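Tannase (Fusobacterium nucleatum subsp. nucleatum ATCC 25586, PDB 6YQ4) acts as a tannase that detoxifies gallotannins, probably by hydrolysing their galloyl ester bonds on an alpha/beta-hydrolase scaffold. Local coordinates at residues Gly255-Asn259 / Asp260-Ile264; Phe356-Leu359 / Asp360-Gly364; Tyr480-Glu483 / Glu484-Asn487. All coordinates share one frame; numbering follows the deposited sequence.

All three interactions are local, and two of them are the first turn of a helix. Interaction 1 starts helix 259-279 and interaction 2 is the turn leading into helix 364-368. Their centres lie 16 Å apart, and they touch where Ile264 CD1 meets Leu359 CD1 at 3.9 Å. Interaction 3 begins the C-terminal helix 482-493, with its nearest atoms about 17 Å from interaction 2 and about 26 Å from interaction 1. All three are away from the magnesium site of Asp150, Met153 and Gly155. Interaction 3 follows closely in sequence on His476, which with Ser166 and Asp444 has the geometry of a catalytic triad and probably forms the active site.

Interaction 1: residues Gly255-Asn259 / Asp260-Ile264; sequences GNLTN and DEINI
A capping box between Thr258 and Glu261 opens helix 259-279, just after strand 252-256 ends. Thr258 is the N-cap. Its chi1 of 65° sets OG1 between the backbone N and the carbonyl carbon, over the start of the helix, where it accepts Glu261 N at 3.2 Å with a fairly straight N-H...O angle of 160°. The return bond, Thr258 N to Glu261 OE1, is modelled at 2.5 Å, too short to be taken at face value, although the 157° at the hydrogen supports the pairing. Glu261 reaches back because its CG lies beside its own backbone N and the chain beyond stays extended.

The side chains of Glu261 and Leu257 cross at about a right angle, with Glu261 OE1 3.5 Å from Leu257 CD2, so one oxygen sits against both the polar cap and an apolar branch. A negative carboxylate at a helix N-terminus would probably be stabilised by the N-H groups and the dipole of the helix start. Leu257 CB also meets Ile262 CG1 at 4.0 Å, an apolar pair bridging the residue before the cap and the fourth residue after it. Beyond the cap, Ile262 N donates to Thr258 O at 3.0 Å and only weakly to Asn259 O, while Asn263 N takes Asn259 O at 3.1 Å.

Leu257 is buried against Tyr229, Arg349 and Pro353, and its backbone pairs with Asn227 next to strand 228-232. Reciprocal N-cap and N3 bonds flanked by this Leu-Ile contact are the signature of a capping box combined with a hydrophobic staple.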
ATOM      1  N   GLY A 255     -17.455 -19.673   7.656  1.00 43.86           N
ATOM      2  CA  GLY A 255     -18.123 -20.796   7.041  1.00 48.64           C
ATOM      3  C   GLY A 255     -17.103 -21.671   6.349  1.00 42.23           C
ATOM      4  O   GLY A 255     -15.909 -21.573   6.615  1.00 40.32           O
ATOM      5  N   ASN A 256     -17.592 -22.514   5.444  1.00 43.59           N
ATOM      6  CA  ASN A 256     -16.782 -23.457   4.690  1.00 34.63           C
ATOM      7  C   ASN A 256     -16.945 -23.215   3.194  1.00 32.29           C
ATOM      8  O   ASN A 256     -18.063 -23.031   2.705  1.00 41.13           O
ATOM      9  CB  ASN A 256     -17.178 -24.896   5.030  1.00 33.68           C
ATOM     10  CG  ASN A 256     -16.958 -25.226   6.492  1.00 43.95           C
ATOM     11  OD1 ASN A 256     -17.894 -25.565   7.213  1.00 51.29           O
ATOM     12  ND2 ASN A 256     -15.711 -25.137   6.936  1.00 43.74           N
ATOM     13  N   LEU A 257     -15.830 -23.235   2.470  1.00 33.54           N
ATOM     14  CA  LEU A 257     -15.857 -23.064   1.022  1.00 32.96           C
ATOM     15  C   LEU A 257     -16.793 -24.070   0.355  1.00 36.02           C
ATOM     16  O   LEU A 257     -16.765 -25.265   0.662  1.00 36.94           O
ATOM     17  CB  LEU A 257     -14.445 -23.216   0.449  1.00 28.26           C
ATOM     18  CG  LEU A 257     -13.360 -22.160   0.693  1.00 33.54           C
ATOM     19  CD1 LEU A 257     -12.125 -22.398  -0.229  1.00 23.63           C
ATOM     20  CD2 LEU A 257     -13.923 -20.766   0.502  1.00 24.13           C
ATOM     21  N   THR A 258     -17.609 -23.585  -0.577  1.00 37.46           N
ATOM     22  CA  THR A 258     -18.449 -24.486  -1.343  1.00 39.88           C
ATOM     23  C   THR A 258     -17.591 -25.316  -2.293  1.00 44.89           C
ATOM     24  O   THR A 258     -16.399 -25.060  -2.488  1.00 42.13           O
ATOM     25  CB  THR A 258     -19.493 -23.713  -2.135  1.00 39.49           C
ATOM     26  OG1 THR A 258     -18.824 -22.904  -3.108  1.00 46.09           O
ATOM     27  CG2 THR A 258     -20.294 -22.834  -1.205  1.00 28.39           C
ATOM     28  N   ASN A 259     -18.219 -26.324  -2.903  1.00 45.20           N
ATOM     29  CA  ASN A 259     -17.474 -27.188  -3.809  1.00 44.59           C
ATOM     30  C   ASN A 259     -16.975 -26.427  -5.030  1.00 48.47           C
ATOM     31  O   ASN A 259     -15.865 -26.685  -5.512  1.00 41.23           O
ATOM     32  CB  ASN A 259     -18.329 -28.373  -4.221  1.00 45.59           C
ATOM     33  CG  ASN A 259     -18.099 -29.565  -3.335  1.00 50.91           C
ATOM     34  OD1 ASN A 259     -17.004 -29.744  -2.791  1.00 60.56           O
ATOM     35  ND2 ASN A 259     -19.114 -30.398  -3.190  1.00 44.16           N
ATOM     36  N   ASP A 260     -17.774 -25.484  -5.539  1.00 50.49           N
ATOM     37  CA  ASP A 260     -17.329 -24.679  -6.669  1.00 53.17           C
ATOM     38  C   ASP A 260     -16.190 -23.768  -6.267  1.00 45.98           C
ATOM     39  O   ASP A 260     -15.251 -23.549  -7.045  1.00 41.65           O
ATOM     40  CB  ASP A 260     -18.488 -23.852  -7.230  1.00 61.25           C
ATOM     41  CG  ASP A 260     -19.271 -24.597  -8.285  1.00 70.96           C
ATOM     42  OD1 ASP A 260     -18.666 -25.410  -9.023  1.00 73.56           O
ATOM     43  OD2 ASP A 260     -20.498 -24.360  -8.376  1.00 77.41           O
ATOM     44  N   GLU A 261     -16.261 -23.215  -5.055  1.00 40.55           N
ATOM     45  CA  GLU A 261     -15.160 -22.396  -4.563  1.00 32.37           C
ATOM     46  C   GLU A 261     -13.868 -23.192  -4.518  1.00 29.87           C
ATOM     47  O   GLU A 261     -12.790 -22.649  -4.794  1.00 27.21           O
ATOM     48  CB  GLU A 261     -15.475 -21.844  -3.177  1.00 30.88           C
ATOM     49  CG  GLU A 261     -16.368 -20.644  -3.189  1.00 34.35           C
ATOM     50  CD  GLU A 261     -16.839 -20.278  -1.791  1.00 42.96           C
ATOM     51  OE1 GLU A 261     -17.098 -21.194  -0.990  1.00 47.74           O
ATOM     52  OE2 GLU A 261     -16.968 -19.076  -1.498  1.00 48.61           O
ATOM     53  N   ILE A 262     -13.954 -24.478  -4.166  1.00 26.60           N
ATOM     54  CA  ILE A 262     -12.749 -25.296  -4.084  1.00 36.65           C
ATOM     55  C   ILE A 262     -12.195 -25.573  -5.476  1.00 38.57           C
ATOM     56  O   ILE A 262     -10.975 -25.510  -5.696  1.00 38.56           O
ATOM     57  CB  ILE A 262     -13.038 -26.594  -3.311  1.00 38.17           C
ATOM     58  CG1 ILE A 262     -13.151 -26.295  -1.815  1.00 28.58           C
ATOM     59  CG2 ILE A 262     -11.972 -27.669  -3.615  1.00 29.80           C
ATOM     60  CD1 ILE A 262     -13.668 -27.467  -1.030  1.00 30.77           C
ATOM     61  N   ASN A 263     -13.076 -25.842  -6.453  1.00 29.26           N
ATOM     62  CA  ASN A 263     -12.566 -26.033  -7.808  1.00 39.97           C
ATOM     63  C   ASN A 263     -11.922 -24.754  -8.350  1.00 41.72           C
ATOM     64  O   ASN A 263     -10.890 -24.816  -9.033  1.00 40.05           O
ATOM     65  CB  ASN A 263     -13.663 -26.536  -8.755  1.00 53.75           C
ATOM     66  CG  ASN A 263     -13.110 -26.881 -10.146  1.00 77.14           C
ATOM     67  OD1 ASN A 263     -12.150 -27.657 -10.273  1.00 83.45           O
ATOM     68  ND2 ASN A 263     -13.715 -26.312 -11.187  1.00 75.00           N
ATOM     69  N   ILE A 264     -12.499 -23.588  -8.037  1.00 27.43           N
ATOM     70  CA  ILE A 264     -11.905 -22.328  -8.480  1.00 38.17           C
ATOM     71  C   ILE A 264     -10.529 -22.134  -7.847  1.00 34.97           C
ATOM     72  O   ILE A 264      -9.572 -21.720  -8.511  1.00 34.97           O
ATOM     73  CB  ILE A 264     -12.853 -21.154  -8.158  1.00 29.81           C
ATOM     74  CG1 ILE A 264     -14.076 -21.184  -9.073  1.00 37.47           C
ATOM     75  CG2 ILE A 264     -12.145 -19.828  -8.274  1.00 28.47           C
ATOM     76  CD1 ILE A 264     -15.253 -20.442  -8.497  1.00 42.93           C
TER

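Interaction 2: residues Phe356-Leu359 / Asp360-Gly364; sequences FDSL and DASSG
Ser363 and Phe356 close the neck of a loop whose tip is a type I beta turn from Ser358 to Ala361. The chain runs out and back with end-to-end directions 166° apart, and it enters helix 364-368 through Ser363, the N-cap. The neck is the tight part. Ser363 OG donates to Phe356 O at 2.6 Å, lying in the carbonyl plane with a C=O...OG angle of 155°. It also accepts from Asn366 N, so one hydroxyl both caps the helix and ties the two arms together, which leaves its rotation little choice. Just beside it, Ser358 OG rests 3.4 Å from Ser363 CB.

Inner residues hold this end in the fold. Phe356 packs its ring on Leu212 and Ala215 of helix 212-223, and Asp357 uses both carboxylate oxygens in hydrogen bonds, with Asn366 and His378 on OD1 and Thr380 and Phe379 on OD2.

Toward the tip the packing gives way to polar, more exposed groups. The turn itself is held by Ala361 N to Ser358 O, 2.9 Å, a donor that stands well above the carbonyl plane rather than on a lone pair. Asp360 has CG between its backbone N and carbonyl carbon, chi1 67°, which turns OD1 back over the turn to 3.5 Å from Ser358 CB. Ser362 OG donates to Asp360 OD1 at 2.8 Å from the syn side, though clearly tilted out of the carboxylate plane. A water bridges the outer side: it lies 3.1 Å from Ser358 OG and donates to Ser362 OG at 3.0 Å.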
ATOM      1  N   PHE A 356      -9.683 -11.303  -5.009  1.00 31.28           N
ATOM      2  CA  PHE A 356      -9.670  -9.922  -5.485  1.00 28.38           C
ATOM      3  C   PHE A 356     -10.605  -9.686  -6.665  1.00 34.64           C
ATOM      4  O   PHE A 356     -11.428  -8.761  -6.616  1.00 36.93           O
ATOM      5  CB  PHE A 356      -8.229  -9.496  -5.834  1.00 35.44           C
ATOM      6  CG  PHE A 356      -7.307  -9.524  -4.648  1.00 35.90           C
ATOM      7  CD1 PHE A 356      -6.685 -10.710  -4.269  1.00 27.83           C
ATOM      8  CD2 PHE A 356      -7.116  -8.396  -3.875  1.00 25.48           C
ATOM      9  CE1 PHE A 356      -5.891 -10.769  -3.159  1.00 19.12           C
ATOM     10  CE2 PHE A 356      -6.304  -8.447  -2.760  1.00 32.66           C
ATOM     11  CZ  PHE A 356      -5.683  -9.637  -2.404  1.00 30.34           C
ATOM     12  N   ASP A 357     -10.535 -10.498  -7.729  1.00 25.12           N
ATOM     13  CA  ASP A 357     -11.487 -10.370  -8.840  1.00 29.79           C
ATOM     14  C   ASP A 357     -12.621 -11.389  -8.668  1.00 37.49           C
ATOM     15  O   ASP A 357     -12.601 -12.479  -9.263  1.00 35.22           O
ATOM     16  CB  ASP A 357     -10.798 -10.524 -10.191  1.00 23.34           C
ATOM     17  CG  ASP A 357     -11.684 -10.051 -11.336  1.00 34.75           C
ATOM     18  OD1 ASP A 357     -12.824  -9.633 -11.012  1.00 36.87           O
ATOM     19  OD2 ASP A 357     -11.262 -10.073 -12.529  1.00 25.06           O
ATOM     20  N   SER A 358     -13.634 -11.012  -7.867  1.00 30.65           N
ATOM     21  CA  SER A 358     -14.794 -11.869  -7.598  1.00 33.25           C
ATOM     22  C   SER A 358     -15.658 -12.075  -8.833  1.00 32.68           C
ATOM     23  O   SER A 358     -15.802 -11.184  -9.671  1.00 33.87           O
ATOM     24  CB  SER A 358     -15.693 -11.278  -6.507  1.00 39.91           C
ATOM     25  OG  SER A 358     -14.950 -10.652  -5.494  1.00 50.01           O
ATOM     26  N   LEU A 359     -16.304 -13.245  -8.893  1.00 35.03           N
ATOM     27  CA  LEU A 359     -17.119 -13.618 -10.048  1.00 37.39           C
ATOM     28  C   LEU A 359     -18.363 -12.744 -10.219  1.00 38.87           C
ATOM     29  O   LEU A 359     -18.884 -12.646 -11.334  1.00 36.78           O
ATOM     30  CB  LEU A 359     -17.542 -15.084  -9.949  1.00 30.86           C
ATOM     31  CG  LEU A 359     -16.416 -16.090 -10.141  1.00 38.74           C
ATOM     32  CD1 LEU A 359     -16.984 -17.451 -10.411  1.00 40.55           C
ATOM     33  CD2 LEU A 359     -15.496 -15.655 -11.261  1.00 38.77           C
ATOM     34  N   ASP A 360     -18.868 -12.132  -9.151  1.00 34.53           N
ATOM     35  CA  ASP A 360     -19.973 -11.185  -9.256  1.00 38.36           C
ATOM     36  C   ASP A 360     -19.498  -9.729  -9.240  1.00 41.44           C
ATOM     37  O   ASP A 360     -20.324  -8.823  -9.091  1.00 43.67           O
ATOM     38  CB  ASP A 360     -20.987 -11.425  -8.133  1.00 35.60           C
ATOM     39  CG  ASP A 360     -20.431 -11.092  -6.759  1.00 56.58           C
ATOM     40  OD1 ASP A 360     -19.194 -11.101  -6.595  1.00 63.09           O
ATOM     41  OD2 ASP A 360     -21.233 -10.839  -5.835  1.00 67.84           O
ATOM     42  N   ALA A 361     -18.181  -9.497  -9.353  1.00 30.56           N
ATOM     43  CA  ALA A 361     -17.595  -8.156  -9.486  1.00 33.50           C
ATOM     44  C   ALA A 361     -17.861  -7.278  -8.266  1.00 28.22           C
ATOM     45  O   ALA A 361     -18.017  -6.068  -8.386  1.00 34.39           O
ATOM     46  CB  ALA A 361     -18.087  -7.450 -10.759  1.00 29.90           C
ATOM     47  N   SER A 362     -17.883  -7.861  -7.074  1.00 33.39           N
ATOM     48  CA  SER A 362     -18.347  -7.166  -5.882  1.00 34.22           C
ATOM     49  C   SER A 362     -17.237  -6.810  -4.907  1.00 35.55           C
ATOM     50  O   SER A 362     -17.514  -6.163  -3.892  1.00 32.38           O
ATOM     51  CB  SER A 362     -19.373  -8.033  -5.147  1.00 44.89           C
ATOM     52  OG  SER A 362     -18.718  -9.191  -4.639  1.00 51.14           O
ATOM     53  N   SER A 363     -16.007  -7.240  -5.156  1.00 37.26           N
ATOM     54  CA  SER A 363     -14.937  -6.865  -4.263  1.00 38.03           C
ATOM     55  C   SER A 363     -14.698  -5.365  -4.357  1.00 37.71           C
ATOM     56  O   SER A 363     -15.137  -4.696  -5.303  1.00 24.10           O
ATOM     57  CB  SER A 363     -13.655  -7.640  -4.591  1.00 36.23           C
ATOM     58  OG  SER A 363     -12.810  -6.887  -5.439  1.00 36.48           O
ATOM     59  N   GLY A 364     -14.002  -4.837  -3.349  1.00 29.68           N
ATOM     60  CA  GLY A 364     -13.611  -3.446  -3.400  1.00 25.76           C
ATOM     61  C   GLY A 364     -12.695  -3.154  -4.570  1.00 32.33           C
ATOM     62  O   GLY A 364     -12.723  -2.051  -5.130  1.00 33.97           O
TER
HETATM   63  O   HOH W   1     -16.529 -10.192  -2.860  1.00 35.85           O

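Interaction 3: residues Tyr480-Glu483 / Glu484-Asn487; sequences YDLE and ELFN
Torsions differing by a third of a turn, chi1 -68° at Leu482 and 171° at Leu485, swing the two leucines together on the first turn of helix 482-493, the C-terminal helix of the alpha/beta-hydrolase-like fold. Leu482 CD2 meets Leu485 CD2 at 4.1 Å as the side chains pass at a slant. Phe486 has CG beside its backbone N, which sets the ring edge against Leu482 O, which lies in the ring plane 3.3 Å from Phe486 CD2. Leu482 O also accepts Phe486 N at 3.0 Å. The ring belongs to an aromatic cluster with Phe74, Tyr103 and Tyr109.

Asp481, at the N-cap position, makes no capping bond with its side chain. Its carboxylate is engaged instead by a salt bridge with Arg437 and a hydrogen bond with Tyr206. The helix bond Leu485 N to Asp481 O, 2.9 Å, is nearly straight on the carbonyl. Asp481 OD1 stays 4.9 Å from Glu484 OE1, and Arg437 probably softens that like-charge approach.

On the exposed side Glu483 and Asn487 run alongside each other, their carboxylate and amide planes 65° apart, while Glu483 CG lies 3.8 Å from Asn487 ND2.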
ATOM      1  N   TYR A 480       2.687   0.541  13.187  1.00 24.14           N
ATOM      2  CA  TYR A 480       2.777  -0.050  14.516  1.00 30.74           C
ATOM      3  C   TYR A 480       4.200  -0.032  15.058  1.00 32.56           C
ATOM      4  O   TYR A 480       4.435  -0.520  16.167  1.00 39.89           O
ATOM      5  CB  TYR A 480       2.246  -1.480  14.495  1.00 23.01           C
ATOM      6  CG  TYR A 480       2.706  -2.233  13.276  1.00 26.99           C
ATOM      7  CD1 TYR A 480       1.907  -2.303  12.150  1.00 27.69           C
ATOM      8  CD2 TYR A 480       3.944  -2.863  13.246  1.00 26.63           C
ATOM      9  CE1 TYR A 480       2.311  -2.972  11.037  1.00 28.02           C
ATOM     10  CE2 TYR A 480       4.368  -3.521  12.118  1.00 21.27           C
ATOM     11  CZ  TYR A 480       3.546  -3.574  11.018  1.00 25.06           C
ATOM     12  OH  TYR A 480       3.935  -4.245   9.886  1.00 26.85           O
ATOM     13  N   ASP A 481       5.133   0.553  14.315  1.00 35.20           N
ATOM     14  CA  ASP A 481       6.565   0.510  14.599  1.00 31.84           C
ATOM     15  C   ASP A 481       7.203   1.861  14.292  1.00 35.26           C
ATOM     16  O   ASP A 481       8.255   1.945  13.654  1.00 35.03           O
ATOM     17  CB  ASP A 481       7.226  -0.586  13.760  1.00 31.79           C
ATOM     18  CG  ASP A 481       6.973  -0.399  12.260  1.00 37.47           C
ATOM     19  OD1 ASP A 481       7.691  -1.015  11.445  1.00 36.30           O
ATOM     20  OD2 ASP A 481       6.055   0.377  11.891  1.00 38.08           O
ATOM     21  N   LEU A 482       6.566   2.952  14.738  1.00 31.68           N
ATOM     22  CA  LEU A 482       7.011   4.276  14.296  1.00 31.40           C
ATOM     23  C   LEU A 482       8.452   4.568  14.696  1.00 31.78           C
ATOM     24  O   LEU A 482       9.144   5.325  14.002  1.00 39.25           O
ATOM     25  CB  LEU A 482       6.092   5.370  14.843  1.00 29.41           C
ATOM     26  CG  LEU A 482       4.686   5.336  14.240  1.00 34.44           C
ATOM     27  CD1 LEU A 482       3.873   6.554  14.644  1.00 34.74           C
ATOM     28  CD2 LEU A 482       4.753   5.216  12.727  1.00 31.34           C
ATOM     29  N   GLU A 483       8.920   4.020  15.823  1.00 38.77           N
ATOM     30  CA  GLU A 483      10.300   4.287  16.229  1.00 42.37           C
ATOM     31  C   GLU A 483      11.278   3.684  15.222  1.00 34.68           C
ATOM     32  O   GLU A 483      12.166   4.371  14.721  1.00 28.55           O
ATOM     33  CB  GLU A 483      10.572   3.756  17.636  1.00 43.51           C
ATOM     34  CG  GLU A 483      12.061   3.675  17.959  1.00 54.66           C
ATOM     35  CD  GLU A 483      12.350   3.456  19.443  1.00 67.67           C
ATOM     36  OE1 GLU A 483      13.519   3.616  19.860  1.00 72.46           O
ATOM     37  OE2 GLU A 483      11.412   3.121  20.194  1.00 73.59           O
ATOM     38  N   GLU A 484      11.075   2.418  14.859  1.00 37.24           N
ATOM     39  CA  GLU A 484      11.891   1.793  13.818  1.00 38.29           C
ATOM     40  C   GLU A 484      11.737   2.500  12.474  1.00 35.13           C
ATOM     41  O   GLU A 484      12.723   2.685  11.750  1.00 35.94           O
ATOM     42  CB  GLU A 484      11.520   0.317  13.697  1.00 26.11           C
ATOM     43  CG  GLU A 484      11.335  -0.319  15.045  1.00 50.92           C
ATOM     44  CD  GLU A 484      11.205  -1.819  14.966  1.00 62.69           C
ATOM     45  OE1 GLU A 484      10.164  -2.350  15.442  1.00 67.46           O
ATOM     46  OE2 GLU A 484      12.143  -2.464  14.439  1.00 57.47           O
ATOM     47  N   LEU A 485      10.507   2.886  12.115  1.00 30.97           N
ATOM     48  CA  LEU A 485      10.275   3.503  10.815  1.00 23.83           C
ATOM     49  C   LEU A 485      11.093   4.766  10.661  1.00 32.47           C
ATOM     50  O   LEU A 485      11.730   4.982   9.626  1.00 40.18           O
ATOM     51  CB  LEU A 485       8.794   3.816  10.616  1.00 23.02           C
ATOM     52  CG  LEU A 485       8.493   4.666   9.370  1.00 32.19           C
ATOM     53  CD1 LEU A 485       8.945   3.945   8.118  1.00 35.65           C
ATOM     54  CD2 LEU A 485       7.015   5.001   9.256  1.00 33.80           C
ATOM     55  N   PHE A 486      11.087   5.623  11.680  1.00 32.19           N
ATOM     56  CA  PHE A 486      11.805   6.882  11.555  1.00 32.58           C
ATOM     57  C   PHE A 486      13.303   6.715  11.806  1.00 35.08           C
ATOM     58  O   PHE A 486      14.096   7.597  11.441  1.00 30.88           O
ATOM     59  CB  PHE A 486      11.155   7.926  12.479  1.00 33.24           C
ATOM     60  CG  PHE A 486       9.879   8.535  11.887  1.00 34.46           C
ATOM     61  CD1 PHE A 486       9.940   9.642  11.053  1.00 26.60           C
ATOM     62  CD2 PHE A 486       8.636   7.966  12.132  1.00 30.90           C
ATOM     63  CE1 PHE A 486       8.789  10.186  10.494  1.00 28.27           C
ATOM     64  CE2 PHE A 486       7.481   8.505  11.580  1.00 25.17           C
ATOM     65  CZ  PHE A 486       7.555   9.611  10.753  1.00 25.24           C
ATOM     66  N   ASN A 487      13.713   5.593  12.393  1.00 28.08           N
ATOM     67  CA  ASN A 487      15.124   5.235  12.361  1.00 44.18           C
ATOM     68  C   ASN A 487      15.573   4.964  10.925  1.00 41.02           C
ATOM     69  O   ASN A 487      16.604   5.484  10.477  1.00 28.99           O
ATOM     70  CB  ASN A 487      15.367   4.022  13.260  1.00 45.84           C
ATOM     71  CG  ASN A 487      15.329   4.376  14.749  1.00 43.62           C
ATOM     72  OD1 ASN A 487      15.605   5.513  15.145  1.00 41.50           O
ATOM     73  ND2 ASN A 487      14.985   3.399  15.574  1.00 45.09           N
TER